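Local coordinates for MHC class I protein (Ginglymostoma cirratum, PDB 6LUP), which probably presents peptides to T cells at the cell surface, as a class I histocompatibility heavy chain of the nurse shark with a peptide bound in its groove, at residues T91-C96 / W115-F120; M128-P133 / M148-G153. One frame throughout, in Å; residues are numbered along the deposited sequence.

Contact 1: residues T91-C96 / W115-F120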
# COMPACT_ATOMS: atom_id res chain seq x y z
N THR A 91 -15.61 -1.66 9.96
CA THR A 91 -15.00 -1.55 8.64
C THR A 91 -15.53 -2.62 7.68
O THR A 91 -15.80 -3.76 8.08
CB THR A 91 -13.47 -1.69 8.74
OG1 THR A 91 -12.95 -0.64 9.55
CG2 THR A 91 -12.81 -1.62 7.38
N TYR A 92 -15.70 -2.23 6.42
CA TYR A 92 -15.85 -3.19 5.35
C TYR A 92 -14.74 -2.98 4.32
O TYR A 92 -14.32 -1.84 4.07
CB TYR A 92 -17.22 -3.07 4.68
CG TYR A 92 -17.61 -4.30 3.88
CD1 TYR A 92 -18.30 -5.36 4.48
CD2 TYR A 92 -17.29 -4.40 2.53
CE1 TYR A 92 -18.66 -6.48 3.75
CE2 TYR A 92 -17.65 -5.52 1.79
CZ TYR A 92 -18.33 -6.56 2.41
OH TYR A 92 -18.68 -7.67 1.67
N GLN A 93 -14.25 -4.07 3.75
CA GLN A 93 -13.18 -4.00 2.76
C GLN A 93 -13.45 -4.89 1.56
O GLN A 93 -14.01 -5.98 1.71
CB GLN A 93 -11.84 -4.36 3.38
CG GLN A 93 -11.29 -3.30 4.33
CD GLN A 93 -10.18 -3.83 5.21
OE1 GLN A 93 -10.43 -4.55 6.17
NE2 GLN A 93 -8.95 -3.47 4.87
N LEU A 94 -13.06 -4.42 0.38
CA LEU A 94 -13.16 -5.20 -0.84
C LEU A 94 -11.85 -5.11 -1.61
O LEU A 94 -11.31 -4.03 -1.81
CB LEU A 94 -14.30 -4.69 -1.72
CG LEU A 94 -14.90 -5.59 -2.81
CD1 LEU A 94 -15.87 -4.78 -3.65
CD2 LEU A 94 -13.87 -6.23 -3.71
N MET A 95 -11.35 -6.27 -2.04
CA MET A 95 -10.19 -6.36 -2.91
C MET A 95 -10.60 -7.09 -4.16
O MET A 95 -11.08 -8.22 -4.08
CB MET A 95 -9.12 -7.21 -2.25
CG MET A 95 -8.04 -6.47 -1.51
SD MET A 95 -6.98 -7.64 -0.62
CE MET A 95 -6.05 -8.36 -1.98
N CYS A 96 -10.40 -6.48 -5.32
CA CYS A 96 -10.50 -7.25 -6.55
C CYS A 96 -9.46 -6.82 -7.56
O CYS A 96 -8.93 -5.71 -7.48
CB CYS A 96 -11.91 -7.21 -7.14
SG CYS A 96 -12.53 -5.54 -7.43
N TRP A 115 -14.88 -8.13 6.63
CA TRP A 115 -15.62 -7.42 7.66
C TRP A 115 -14.71 -7.28 8.87
O TRP A 115 -14.13 -8.26 9.35
CB TRP A 115 -16.90 -8.20 8.00
CG TRP A 115 -17.49 -7.92 9.34
CD1 TRP A 115 -17.56 -8.78 10.39
CD2 TRP A 115 -18.11 -6.70 9.78
NE1 TRP A 115 -18.19 -8.18 11.46
CE2 TRP A 115 -18.53 -6.90 11.11
CE3 TRP A 115 -18.35 -5.46 9.18
CZ2 TRP A 115 -19.18 -5.92 11.86
CZ3 TRP A 115 -19.00 -4.47 9.93
CH2 TRP A 115 -19.40 -4.71 11.25
N ASP A 116 -14.55 -6.04 9.35
CA ASP A 116 -13.62 -5.72 10.44
C ASP A 116 -12.26 -6.39 10.25
O ASP A 116 -11.74 -7.03 11.17
CB ASP A 116 -14.23 -6.07 11.81
CG ASP A 116 -15.22 -5.02 12.30
OD1 ASP A 116 -15.34 -3.95 11.67
OD2 ASP A 116 -15.88 -5.26 13.33
N SER A 117 -11.71 -6.24 9.05
CA SER A 117 -10.38 -6.75 8.70
C SER A 117 -10.18 -8.27 8.86
O SER A 117 -9.05 -8.74 9.01
CB SER A 117 -9.27 -5.97 9.43
OG SER A 117 -9.28 -4.60 9.03
N THR A 118 -11.28 -9.02 8.82
CA THR A 118 -11.22 -10.49 8.79
C THR A 118 -11.99 -11.03 7.59
O THR A 118 -13.00 -10.46 7.17
CB THR A 118 -11.79 -11.12 10.08
OG1 THR A 118 -13.15 -10.72 10.27
CG2 THR A 118 -10.97 -10.72 11.30
N ASP A 119 -11.51 -12.15 7.04
CA ASP A 119 -12.14 -12.81 5.89
C ASP A 119 -13.65 -12.90 6.06
O ASP A 119 -14.14 -13.40 7.06
CB ASP A 119 -11.56 -14.21 5.69
CG ASP A 119 -10.19 -14.19 5.03
OD1 ASP A 119 -9.55 -13.12 4.98
OD2 ASP A 119 -9.76 -15.26 4.57
N PHE A 120 -14.37 -12.39 5.07
CA PHE A 120 -15.82 -12.47 5.10
C PHE A 120 -16.32 -13.42 4.02
O PHE A 120 -16.95 -14.43 4.32
CB PHE A 120 -16.44 -11.08 4.97
CG PHE A 120 -17.93 -11.10 4.76
CD1 PHE A 120 -18.77 -11.70 5.69
CD2 PHE A 120 -18.49 -10.50 3.64
CE1 PHE A 120 -20.15 -11.72 5.50
CE2 PHE A 120 -19.87 -10.51 3.44
CZ PHE A 120 -20.69 -11.12 4.37
O HOH W 1 -13.19 -4.79 6.91
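The rings of Tyr92 and Phe120 meet obliquely across the contact, their planes at 71° and their centres 6.0 Å apart. The phenol end of Tyr92 does the touching: its OH lies 3.5 Å from Phe120 CD2, and CE1 rests close to the same ring carbon. With CG anti to the backbone N (chi1 -161°), the Tyr92 ring is carried to the sheet face that Trp115 also occupies. Both Tyr92 and Phe120 also pack on an apolar side chain of the bound peptide, while the Tyr92 hydroxyl hydrogen-bonds to His113. The Trp115 indole carries the Asp116 carboxylate carbon over the centre of one face; obliquely to the ring, Thr91 O comes within 3.3 Å of Trp115 CE3.

Thr91 is gripped through its backbone. Thr91 N donates to Asp116 OD1 (2.9 Å), which it meets nearly along the C-O direction, and Thr91 O accepts from Asp116 N in an almost straight bond of 169°. The other carboxylate oxygen, OD2, is bonded to His90, so the Asp116 side chain is held at both oxygens. Two residues on from Thr91, Gln93 OE1 accepts from Ser117 OG of the turn (3.1 Å), which arrives tilted from the amide carbonyl plane. A water 3.0 Å from Ser117 N accepts from that N-H and lies within hydrogen-bonding distance of Gln93 OE1; Gln93 NE2 bonds the backbone of another protein's chain.

Residues 115-118 form a type I' turn, closed by paired backbone bonds between Trp115 and Thr118 and by Thr118 OG1, which also donates to Trp115 O. Such a turn is characteristic of a tight two-residue beta hairpin; here it links neighbouring strands of the antiparallel floor of the MHC class I peptide-binding groove.

Contact 2: residues M128-P133 / M148-G153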
# COMPACT_ATOMS: atom_id res chain seq x y z
N MET A 128 -16.50 -21.56 -9.55
CA MET A 128 -17.56 -20.54 -9.64
C MET A 128 -18.53 -20.59 -8.46
O MET A 128 -19.75 -20.56 -8.63
CB MET A 128 -18.28 -20.56 -10.99
CG MET A 128 -17.52 -19.86 -12.11
SD MET A 128 -16.92 -18.20 -11.66
CE MET A 128 -18.46 -17.34 -11.34
N VAL A 129 -17.96 -20.67 -7.26
CA VAL A 129 -18.72 -20.71 -6.02
C VAL A 129 -18.08 -19.74 -5.02
O VAL A 129 -16.87 -19.51 -5.05
CB VAL A 129 -18.81 -22.16 -5.47
CG1 VAL A 129 -17.49 -22.62 -4.86
CG2 VAL A 129 -19.95 -22.31 -4.47
N TRP A 130 -18.91 -19.16 -4.15
CA TRP A 130 -18.41 -18.25 -3.12
C TRP A 130 -18.05 -19.02 -1.85
O TRP A 130 -18.77 -19.92 -1.44
CB TRP A 130 -19.45 -17.17 -2.80
CG TRP A 130 -19.71 -16.26 -3.96
CD1 TRP A 130 -20.65 -16.42 -4.93
CD2 TRP A 130 -19.02 -15.03 -4.27
NE1 TRP A 130 -20.60 -15.38 -5.83
CE2 TRP A 130 -19.61 -14.51 -5.44
CE3 TRP A 130 -17.98 -14.32 -3.66
CZ2 TRP A 130 -19.18 -13.32 -6.03
CZ3 TRP A 130 -17.55 -13.13 -4.24
CH2 TRP A 130 -18.15 -12.64 -5.42
N VAL A 131 -16.92 -18.65 -1.25
CA VAL A 131 -16.47 -19.29 -0.01
C VAL A 131 -16.48 -18.32 1.16
O VAL A 131 -16.15 -17.14 1.01
CB VAL A 131 -15.09 -19.99 -0.18
CG1 VAL A 131 -15.11 -20.94 -1.37
CG2 VAL A 131 -13.97 -18.98 -0.34
N THR A 132 -16.87 -18.82 2.33
CA THR A 132 -16.92 -18.02 3.55
C THR A 132 -16.49 -18.86 4.76
O THR A 132 -17.04 -19.94 4.99
CB THR A 132 -18.32 -17.41 3.79
OG1 THR A 132 -18.36 -16.75 5.07
CG2 THR A 132 -19.42 -18.48 3.74
N PRO A 133 -15.49 -18.38 5.51
CA PRO A 133 -15.03 -19.12 6.69
C PRO A 133 -15.86 -18.84 7.95
O PRO A 133 -15.57 -19.40 9.01
CB PRO A 133 -13.60 -18.62 6.87
CG PRO A 133 -13.63 -17.22 6.35
CD PRO A 133 -14.66 -17.19 5.25
N MET A 148 -26.74 -16.17 -10.92
CA MET A 148 -25.98 -16.46 -12.14
C MET A 148 -25.39 -15.20 -12.77
O MET A 148 -24.18 -15.12 -12.97
CB MET A 148 -26.88 -17.18 -13.15
CG MET A 148 -26.21 -17.52 -14.47
SD MET A 148 -25.43 -19.14 -14.48
CE MET A 148 -26.86 -20.20 -14.69
N ALA A 149 -26.25 -14.23 -13.07
CA ALA A 149 -25.85 -13.00 -13.75
C ALA A 149 -24.77 -12.23 -12.99
O ALA A 149 -23.84 -11.70 -13.59
CB ALA A 149 -27.06 -12.11 -14.02
N PHE A 150 -24.90 -12.19 -11.67
CA PHE A 150 -23.86 -11.60 -10.82
C PHE A 150 -22.55 -12.37 -10.99
O PHE A 150 -21.51 -11.76 -11.27
CB PHE A 150 -24.32 -11.59 -9.36
CG PHE A 150 -23.30 -11.04 -8.39
CD1 PHE A 150 -22.84 -9.72 -8.50
CD2 PHE A 150 -22.81 -11.82 -7.35
CE1 PHE A 150 -21.91 -9.21 -7.61
CE2 PHE A 150 -21.88 -11.32 -6.45
CZ PHE A 150 -21.43 -10.01 -6.58
N ASN A 151 -22.62 -13.69 -10.84
CA ASN A 151 -21.44 -14.56 -10.89
C ASN A 151 -20.70 -14.53 -12.21
O ASN A 151 -19.48 -14.31 -12.24
CB ASN A 151 -21.82 -16.01 -10.55
CG ASN A 151 -22.16 -16.20 -9.08
OD1 ASN A 151 -21.73 -15.44 -8.22
ND2 ASN A 151 -22.95 -17.23 -8.79
N GLN A 152 -21.43 -14.73 -13.31
CA GLN A 152 -20.83 -14.72 -14.64
C GLN A 152 -20.32 -13.33 -14.99
O GLN A 152 -19.27 -13.19 -15.63
CB GLN A 152 -21.83 -15.22 -15.69
CG GLN A 152 -22.00 -16.74 -15.69
CD GLN A 152 -20.69 -17.48 -15.88
OE1 GLN A 152 -19.99 -17.31 -16.88
NE2 GLN A 152 -20.35 -18.33 -14.91
N GLY A 153 -21.05 -12.31 -14.56
CA GLY A 153 -20.65 -10.91 -14.75
C GLY A 153 -19.32 -10.61 -14.08
O GLY A 153 -18.40 -10.10 -14.72
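Trp130 and Asn151 join the last strand of the groove floor to helix 148-172, part of a helical wall of the MHC class I platform. The indole NE1 of Trp130 donates to Asn151 OD1, 2.6 Å away, at an N-H...O angle of 159°. The oxygen sits at the edge of the indole, near its plane, although NE1 stands tilted by 26° from the carbonyl plane of the amide. The other end of that amide, ND2, bonds Trp144 O, which helps fix the rotation of the group and leaves OD1 turned to the tryptophan.

Beside this bond lies the close aromatic packing. Phe150 brings CE2 to 3.4 Å from Trp130 CZ2. The two rings, both of buried residues, are nearly parallel, 12° apart, but slid so far that they barely overlap. Trp144 adds an edge-to-face partner for Trp130 and also meets the ring of Phe150, and this aromatic group reaches the peptide through Phe150, which packs on a basic side chain.

Toward solvent the contact is looser. Met128, partly exposed within a G1 beta bulge, folds back at chi2 and chi3, and its terminal methyl makes the approach. The exposed Gln152 offers just its amide nitrogen, NE2, 4.2 Å from Met128 CE, whereas that same methyl carbon lies 3.3 Å from the backbone oxygen of Asn151.

Overall arrangement
Both contacts lie in the peptide-binding platform, their centres about 17 Å apart, and share one antiparallel sheet. Contact 1 stays within the floor, at a hairpin end, and is mostly buried; contact 2 ties the outermost strand, 129-131, to a helix, and runs from a buried aromatic side to a more solvent-exposed one. The chemistry follows: contact 1 combines several polar bonds, through backbone, carboxylate, amide and one water, with an oblique aromatic pair, whereas contact 2 depends on ring packing and a single side-chain hydrogen bond. Where strands 118-124 and 129-131 adjoin, the contacts touch: Phe120 O lies 2.8 Å from Thr132 OG1, a probable hydrogen bond, and Asp119 packs against Pro133.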